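Local atomic coordinates of flagellar hook-associated protein (Burkholderia pseudomallei, PDB entry 4UT1), a protein that probably serves as a structural component of the bacterial flagellum, forming the junction between the hook and the filament. Residues Arg137-Leu151 / Leu431-Ile444. Numbering follows the deposited sequence.
Sequences RQTAMSNAQTLASQL and LDGFSLATANGSAI. With EDO (1,2-ethanediol), chain C; EDO (1,2-ethanediol), chain H.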
ATOM      1  N   ARG A 137     -12.899  24.015 -13.171  1.00 15.19           N
ATOM      2  CA  ARG A 137     -11.552  23.466 -13.066  1.00 15.90           C
ATOM      3  C   ARG A 137     -10.961  23.849 -11.717  1.00 16.47           C
ATOM      4  O   ARG A 137     -10.294  23.045 -11.066  1.00 15.33           O
ATOM      5  CB  ARG A 137     -10.674  23.952 -14.216  1.00 14.01           C
ATOM      6  CG  ARG A 137     -10.995  23.221 -15.540  1.00 14.41           C
ATOM      7  CD  ARG A 137     -10.481  23.936 -16.763  1.00 19.02           C
ATOM      8  NE  ARG A 137     -10.732  23.143 -17.969  1.00 14.46           N
ATOM      9  CZ  ARG A 137      -9.855  22.290 -18.490  1.00 17.84           C
ATOM     10  NH1 ARG A 137      -8.676  22.109 -17.899  1.00 14.65           N
ATOM     11  NH2 ARG A 137     -10.161  21.605 -19.586  1.00 14.79           N
ATOM     12  N   GLN A 138     -11.234  25.067 -11.282  1.00 16.66           N
ATOM     13  CA  GLN A 138     -10.770  25.503  -9.966  1.00 15.90           C
ATOM     14  C   GLN A 138     -11.396  24.669  -8.843  1.00 17.84           C
ATOM     15  O   GLN A 138     -10.723  24.300  -7.875  1.00 17.50           O
ATOM     16  CB  GLN A 138     -11.077  26.981  -9.748  1.00 21.16           C
ATOM     17  CG  GLN A 138     -10.346  27.530  -8.543  1.00 23.95           C
ATOM     18  CD  GLN A 138      -8.871  27.174  -8.584  1.00 30.32           C
ATOM     19  OE1 GLN A 138      -8.134  27.626  -9.468  1.00 37.12           O
ATOM     20  NE2 GLN A 138      -8.438  26.332  -7.650  1.00 31.36           N
ATOM     21  N   THR A 139     -12.683  24.373  -8.976  1.00 14.24           N
ATOM     22  CA  THR A 139     -13.377  23.542  -7.997  1.00 14.25           C
ATOM     23  C   THR A 139     -12.770  22.144  -7.944  1.00 16.82           C
ATOM     24  O   THR A 139     -12.523  21.605  -6.857  1.00 15.70           O
ATOM     25  CB  THR A 139     -14.868  23.451  -8.303  1.00 17.33           C
ATOM     26  OG1 THR A 139     -15.462  24.740  -8.101  1.00 17.69           O
ATOM     27  CG2 THR A 139     -15.560  22.441  -7.398  1.00 17.20           C
ATOM     28  N   ALA A 140     -12.516  21.568  -9.113  1.00 13.45           N
ATOM     29  CA  ALA A 140     -11.855  20.268  -9.189  1.00 14.56           C
ATOM     30  C   ALA A 140     -10.519  20.264  -8.447  1.00 14.82           C
ATOM     31  O   ALA A 140     -10.178  19.299  -7.762  1.00 12.90           O
ATOM     32  CB  ALA A 140     -11.646  19.863 -10.649  1.00 14.32           C
ATOM     33  N   MET A 141      -9.744  21.328  -8.609  1.00 13.41           N
ATOM     34  CA  MET A 141      -8.449  21.405  -7.935  1.00 11.03           C
ATOM     35  C   MET A 141      -8.605  21.561  -6.415  1.00 17.52           C
ATOM     36  O   MET A 141      -7.774  21.055  -5.644  1.00 13.67           O
ATOM     37  CB  MET A 141      -7.623  22.557  -8.518  1.00 13.96           C
ATOM     38  CG  MET A 141      -7.112  22.285  -9.928  1.00 17.59           C
ATOM     39  SD  MET A 141      -5.931  20.899  -9.892  1.00 24.09           S
ATOM     40  CE  MET A 141      -5.393  20.874 -11.589  1.00 19.89           C
ATOM     41  N   SER A 142      -9.660  22.250  -5.977  1.00 16.72           N
ATOM     42  CA  SER A 142      -9.937  22.370  -4.546  1.00 19.57           C
ATOM     43  C   SER A 142     -10.279  21.011  -3.948  1.00 17.01           C
ATOM     44  O   SER A 142      -9.829  20.697  -2.846  1.00 14.10           O
ATOM     45  CB  SER A 142     -11.067  23.365  -4.275  1.00 20.52           C
ATOM     46  OG  SER A 142     -10.644  24.674  -4.600  1.00 25.94           O
ATOM     47  N   ASN A 143     -11.050  20.215  -4.689  1.00 16.59           N
ATOM     48  CA  ASN A 143     -11.344  18.828  -4.323  1.00 16.20           C
ATOM     49  C   ASN A 143     -10.070  17.997  -4.181  1.00 14.74           C
ATOM     50  O   ASN A 143      -9.939  17.191  -3.245  1.00 12.72           O
ATOM     51  CB  ASN A 143     -12.272  18.178  -5.369  1.00 12.40           C
ATOM     52  CG  ASN A 143     -13.651  18.788  -5.371  1.00 16.61           C
ATOM     53  OD1 ASN A 143     -14.097  19.329  -4.366  1.00 17.91           O
ATOM     54  ND2 ASN A 143     -14.335  18.716  -6.507  1.00 16.66           N
ATOM     55  N   ALA A 144      -9.149  18.186  -5.125  1.00 14.31           N
ATOM     56  CA  ALA A 144      -7.836  17.529  -5.074  1.00 12.25           C
ATOM     57  C   ALA A 144      -7.082  17.950  -3.815  1.00 14.71           C
ATOM     58  O   ALA A 144      -6.464  17.124  -3.140  1.00 12.62           O
ATOM     59  CB  ALA A 144      -7.023  17.866  -6.307  1.00 11.55           C
ATOM     60  N   GLN A 145      -7.129  19.240  -3.501  1.00 13.14           N
ATOM     61  CA  GLN A 145      -6.381  19.750  -2.349  1.00 14.05           C
ATOM     62  C   GLN A 145      -6.955  19.218  -1.046  1.00 15.09           C
ATOM     63  O   GLN A 145      -6.216  18.912  -0.106  1.00 17.16           O
ATOM     64  CB  GLN A 145      -6.362  21.284  -2.356  1.00 18.97           C
ATOM     65  CG  GLN A 145      -5.433  21.846  -3.446  1.00 19.69           C
ATOM     66  CD  GLN A 145      -5.556  23.345  -3.652  1.00 29.67           C
ATOM     67  OE1 GLN A 145      -6.579  23.950  -3.327  1.00 35.60           O
ATOM     68  NE2 GLN A 145      -4.506  23.953  -4.204  1.00 35.19           N
ATOM     69  N   THR A 146      -8.275  19.102  -0.999  1.00 15.01           N
ATOM     70  CA  THR A 146      -8.980  18.521   0.131  1.00 16.43           C
ATOM     71  C   THR A 146      -8.561  17.077   0.373  1.00 17.44           C
ATOM     72  O   THR A 146      -8.238  16.680   1.502  1.00 15.79           O
ATOM     73  CB  THR A 146     -10.494  18.611  -0.090  1.00 15.21           C
ATOM     74  OG1 THR A 146     -10.895  19.975   0.080  1.00 19.21           O
ATOM     75  CG2 THR A 146     -11.259  17.738   0.893  1.00 17.10           C
ATOM     76  N   LEU A 147      -8.535  16.301  -0.702  1.00 13.32           N
ATOM     77  CA  LEU A 147      -8.082  14.928  -0.621  1.00 10.62           C
ATOM     78  C   LEU A 147      -6.627  14.842  -0.165  1.00 10.50           C
ATOM     79  O   LEU A 147      -6.284  14.033   0.703  1.00 10.67           O
ATOM     80  CB  LEU A 147      -8.259  14.242  -1.987  1.00 10.11           C
ATOM     81  CG  LEU A 147      -7.661  12.844  -2.100  1.00 11.91           C
ATOM     82  CD1 LEU A 147      -8.338  11.888  -1.146  1.00 11.88           C
ATOM     83  CD2 LEU A 147      -7.807  12.352  -3.556  1.00 13.02           C
ATOM     84  N   ALA A 148      -5.770  15.683  -0.733  1.00 12.75           N
ATOM     85  CA  ALA A 148      -4.343  15.636  -0.400  1.00 12.39           C
ATOM     86  C   ALA A 148      -4.141  15.978   1.065  1.00 13.18           C
ATOM     87  O   ALA A 148      -3.327  15.368   1.759  1.00 12.04           O
ATOM     88  CB  ALA A 148      -3.545  16.595  -1.282  1.00 10.69           C
ATOM     89  N   SER A 149      -4.895  16.957   1.543  1.00 10.49           N
ATOM     90  CA  SER A 149      -4.789  17.347   2.942  1.00 13.17           C
ATOM     91  C   SER A 149      -5.069  16.176   3.860  1.00 11.83           C
ATOM     92  O   SER A 149      -4.372  15.982   4.866  1.00 11.62           O
ATOM     93  CB  SER A 149      -5.757  18.499   3.256  1.00 13.30           C
ATOM     94  OG  SER A 149      -5.248  19.699   2.716  1.00 17.54           O
ATOM     95  N   GLN A 150      -6.094  15.403   3.525  1.00 10.73           N
ATOM     96  CA  GLN A 150      -6.493  14.292   4.383  1.00 12.81           C
ATOM     97  C   GLN A 150      -5.486  13.152   4.329  1.00 10.84           C
ATOM     98  O   GLN A 150      -5.140  12.553   5.364  1.00 11.84           O
ATOM     99  CB  GLN A 150      -7.884  13.807   3.998  1.00 12.26           C
ATOM    100  CG  GLN A 150      -8.965  14.784   4.414  1.00 18.03           C
ATOM    101  CD  GLN A 150     -10.304  14.467   3.803  1.00 22.89           C
ATOM    102  OE1 GLN A 150     -10.800  13.347   3.904  1.00 29.39           O
ATOM    103  NE2 GLN A 150     -10.892  15.448   3.147  1.00 26.70           N
ATOM    104  N   LEU A 151      -5.010  12.850   3.128  1.00 12.85           N
ATOM    105  CA  LEU A 151      -4.020  11.794   2.972  1.00 11.34           C
ATOM    106  C   LEU A 151      -2.705  12.155   3.673  1.00 10.63           C
ATOM    107  O   LEU A 151      -2.133  11.332   4.364  1.00 11.86           O
ATOM    108  CB  LEU A 151      -3.777  11.496   1.496  1.00 13.56           C
ATOM    109  CG  LEU A 151      -4.892  10.713   0.805  1.00 12.99           C
ATOM    110  CD1 LEU A 151      -4.652  10.626  -0.703  1.00 12.17           C
ATOM    111  CD2 LEU A 151      -5.043   9.307   1.414  1.00 13.01           C
ATOM    112  N   LEU A 431       1.717   8.328   1.614  1.00 11.74           N
ATOM    113  CA  LEU A 431       0.898   9.377   2.222  1.00 12.57           C
ATOM    114  C   LEU A 431       1.687  10.648   2.487  1.00 15.39           C
ATOM    115  O   LEU A 431       1.182  11.751   2.268  1.00 12.97           O
ATOM    116  CB  LEU A 431       0.281   8.887   3.531  1.00 10.65           C
ATOM    117  CG  LEU A 431      -0.580   7.623   3.485  1.00 13.73           C
ATOM    118  CD1 LEU A 431      -1.133   7.303   4.869  1.00 14.47           C
ATOM    119  CD2 LEU A 431      -1.700   7.781   2.434  1.00 15.70           C
ATOM    120  N   ASP A 432       2.908  10.498   2.995  1.00 14.74           N
ATOM    121  CA  ASP A 432       3.676  11.654   3.452  1.00 15.54           C
ATOM    122  C   ASP A 432       4.111  12.523   2.285  1.00 16.18           C
ATOM    123  O   ASP A 432       4.295  13.728   2.446  1.00 21.27           O
ATOM    124  CB  ASP A 432       4.908  11.216   4.266  1.00 15.45           C
ATOM    125  CG  ASP A 432       4.546  10.613   5.607  1.00 22.40           C
ATOM    126  OD1 ASP A 432       3.623  11.130   6.276  1.00 18.96           O
ATOM    127  OD2 ASP A 432       5.205   9.623   6.003  1.00 22.16           O
ATOM    128  N   GLY A 433       4.267  11.910   1.114  1.00 15.13           N
ATOM    129  CA  GLY A 433       4.658  12.626  -0.083  1.00 18.03           C
ATOM    130  C   GLY A 433       3.522  12.937  -1.046  1.00 15.20           C
ATOM    131  O   GLY A 433       3.748  13.580  -2.066  1.00 15.77           O
ATOM    132  N   PHE A 434       2.304  12.504  -0.719  1.00 12.13           N
ATOM    133  CA  PHE A 434       1.161  12.717  -1.616  1.00 13.18           C
ATOM    134  C   PHE A 434       0.935  14.199  -1.886  1.00 14.25           C
ATOM    135  O   PHE A 434       0.780  14.987  -0.956  1.00 13.65           O
ATOM    136  CB  PHE A 434      -0.124  12.108  -1.035  1.00  9.13           C
ATOM    137  CG  PHE A 434      -1.270  12.094  -2.009  1.00 13.52           C
ATOM    138  CD1 PHE A 434      -2.128  13.184  -2.117  1.00 14.45           C
ATOM    139  CD2 PHE A 434      -1.479  10.999  -2.828  1.00 12.47           C
ATOM    140  CE1 PHE A 434      -3.184  13.182  -3.050  1.00 12.45           C
ATOM    141  CE2 PHE A 434      -2.532  10.990  -3.750  1.00 10.38           C
ATOM    142  CZ  PHE A 434      -3.386  12.085  -3.844  1.00 10.85           C
ATOM    143  N   SER A 435       0.895  14.588  -3.157  1.00 13.45           N
ATOM    144  CA  SER A 435       0.613  15.984  -3.470  1.00 17.30           C
ATOM    145  C   SER A 435       0.067  16.182  -4.864  1.00 15.95           C
ATOM    146  O   SER A 435       0.145  15.299  -5.703  1.00 12.97           O
ATOM    147  CB  SER A 435       1.865  16.833  -3.324  1.00 23.40           C
ATOM    148  OG  SER A 435       2.892  16.325  -4.129  1.00 21.17           O
ATOM    149  N   LEU A 436      -0.475  17.368  -5.087  1.00 14.30           N
ATOM    150  CA  LEU A 436      -0.873  17.774  -6.419  1.00 14.57           C
ATOM    151  C   LEU A 436       0.401  18.052  -7.194  1.00 16.96           C
ATOM    152  O   LEU A 436       1.272  18.778  -6.714  1.00 14.75           O
ATOM    153  CB  LEU A 436      -1.789  19.012  -6.357  1.00 13.39           C
ATOM    154  CG  LEU A 436      -3.244  18.807  -5.932  1.00 15.37           C
ATOM    155  CD1 LEU A 436      -3.372  18.272  -4.502  1.00 13.15           C
ATOM    156  CD2 LEU A 436      -4.050  20.115  -6.083  1.00 17.55           C
ATOM    157  N   ALA A 437       0.548  17.443  -8.370  1.00 12.27           N
ATOM    158  CA  ALA A 437       1.683  17.766  -9.221  1.00 12.97           C
ATOM    159  C   ALA A 437       1.568  19.201  -9.722  1.00 20.41           C
ATOM    160  O   ALA A 437       2.575  19.871  -9.957  1.00 20.46           O
ATOM    161  CB  ALA A 437       1.769  16.801 -10.380  1.00 14.25           C
ATOM    162  N   THR A 438       0.327  19.657  -9.890  1.00 15.94           N
ATOM    163  CA  THR A 438       0.029  21.038 -10.241  1.00 16.06           C
ATOM    164  C   THR A 438      -1.348  21.393  -9.685  1.00 19.04           C
ATOM    165  O   THR A 438      -2.211  20.518  -9.547  1.00 16.77           O
ATOM    166  CB  THR A 438       0.062  21.273 -11.767  1.00 19.14           C
ATOM    167  OG1 THR A 438      -0.286  22.635 -12.048  1.00 22.16           O
ATOM    168  CG2 THR A 438      -0.925  20.356 -12.473  1.00 16.90           C
ATOM    169  N   ALA A 439      -1.546  22.665  -9.347  1.00 16.68           N
ATOM    170  CA  ALA A 439      -2.838  23.126  -8.856  1.00 17.54           C
ATOM    171  C   ALA A 439      -3.520  24.025  -9.882  1.00 17.84           C
ATOM    172  O   ALA A 439      -4.553  24.645  -9.596  1.00 16.06           O
ATOM    173  CB  ALA A 439      -2.678  23.864  -7.520  1.00 22.14           C
ATOM    174  N   ASN A 440      -2.919  24.098 -11.064  1.00 17.11           N
ATOM    175  CA  ASN A 440      -3.444  24.888 -12.172  1.00 20.33           C
ATOM    176  C   ASN A 440      -4.555  24.112 -12.864  1.00 21.62           C
ATOM    177  O   ASN A 440      -4.326  23.024 -13.399  1.00 18.01           O
ATOM    178  CB  ASN A 440      -2.319  25.241 -13.153  1.00 22.24           C
ATOM    179  CG  ASN A 440      -2.750  26.226 -14.238  1.00 27.96           C
ATOM    180  OD1 ASN A 440      -3.913  26.629 -14.318  1.00 28.08           O
ATOM    181  ND2 ASN A 440      -1.795  26.624 -15.083  1.00 27.96           N
ATOM    182  N   GLY A 441      -5.761  24.676 -12.843  1.00 19.59           N
ATOM    183  CA  GLY A 441      -6.934  23.996 -13.355  1.00 19.55           C
ATOM    184  C   GLY A 441      -6.868  23.701 -14.839  1.00 18.90           C
ATOM    185  O   GLY A 441      -7.545  22.790 -15.325  1.00 15.31           O
ATOM    186  N   SER A 442      -6.038  24.459 -15.552  1.00 16.13           N
ATOM    187  CA  SER A 442      -5.852  24.262 -16.988  1.00 20.47           C
ATOM    188  C   SER A 442      -5.118  22.956 -17.302  1.00 17.93           C
ATOM    189  O   SER A 442      -5.170  22.462 -18.438  1.00 16.08           O
ATOM    190  CB  SER A 442      -5.089  25.446 -17.592  1.00 22.43           C
ATOM    191  OG  SER A 442      -5.842  26.647 -17.449  1.00 28.22           O
ATOM    192  N   ALA A 443      -4.431  22.401 -16.307  1.00 17.30           N
ATOM    193  CA  ALA A 443      -3.677  21.165 -16.519  1.00 15.33           C
ATOM    194  C   ALA A 443      -4.574  19.933 -16.627  1.00 14.85           C
ATOM    195  O   ALA A 443      -4.118  18.870 -17.053  1.00 13.43           O
ATOM    196  CB  ALA A 443      -2.647  20.967 -15.391  1.00 15.26           C
ATOM    197  N   ILE A 444      -5.831  20.054 -16.214  1.00 14.56           N
ATOM    198  CA  ILE A 444      -6.769  18.952 -16.389  1.00 14.01           C
ATOM    199  C   ILE A 444      -7.023  18.771 -17.895  1.00 12.05           C
ATOM    200  O   ILE A 444      -7.453  19.696 -18.576  1.00 13.89           O
ATOM    201  CB  ILE A 444      -8.088  19.201 -15.628  1.00 14.65           C
ATOM    202  CG1 ILE A 444      -7.809  19.309 -14.123  1.00 16.71           C
ATOM    203  CG2 ILE A 444      -9.097  18.080 -15.895  1.00 13.43           C
ATOM    204  CD1 ILE A 444      -8.960  19.869 -13.330  1.00 14.06           C
TER
HETATM  205  C1  EDO C1629     -14.324  19.222  -0.930  1.00 28.99           C
HETATM  206  O1  EDO C1629     -13.530  20.107  -1.736  1.00 27.51           O
HETATM  207  C2  EDO C1629     -14.513  17.892  -1.660  1.00 24.20           C
HETATM  208  O2  EDO C1629     -14.026  16.784  -0.885  1.00 18.48           O
HETATM  209  C1  EDO H1634     -17.717  19.034  -6.645  1.00 19.46           C
HETATM  210  O1  EDO H1634     -16.692  19.637  -7.427  1.00 24.15           O
HETATM  211  C2  EDO H1634     -17.703  17.526  -6.781  1.00 21.41           C
HETATM  212  O2  EDO H1634     -18.231  16.979  -5.573  1.00 25.50           O
HETATM  213  O   HOH W   1      -8.796  20.297 -21.678  1.00 19.36           O
HETATM  214  O   HOH W   2      -7.028  26.820 -11.539  1.00 28.82           O
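R137 fixes one end of this contact by reaching from the long helix 134-193 to two backbone carbonyls of the connecting chain 431-444, which runs antiparallel to this helix of the FlgK helical domain. Its NH1 donates to G441 O at 2.9 Å and to I444 O at 2.8 Å, the latter on a lone pair in the carbonyl plane; a multiply donating arginine suits a turn whose carbonyls converge. The arginine side chain, extended from CG to NE, runs alongside G441 O; R137 CB and M141 CG both pack on G441 CA, glycine's bare backbone forming the surface. M141 bends at chi2 (-65°), which brings its flexible thioether against the backbone of the turn, SD 3.8 Å from T438 O and CE 3.0 Å from N440 O. L436 sets its two methyls on the helix: CD2 lies 3.4 Å from Q145 CG, while CD1 rests on A148 CB at 3.6 Å. A140 and A144 offer a similarly low surface to I444 CD1 and L436 CD2 respectively. At the far end L151 CD1 sits 3.5 Å from the centroid of the F434 ring, almost on its normal, a CH-pi contact, while A148 CB lies at the ring's edge. Further out, helix 287-322 packs on F434 through A311 and F314, and S435 pairs with A338 in a two-stranded antiparallel sheet. R137 NE is held by A131 O, and the 438-442 backbone by an ST turn, N440 N donating to T438 OG1, and an Asx turn in which S442 N donates to N440 OD1 at 3.3 Å.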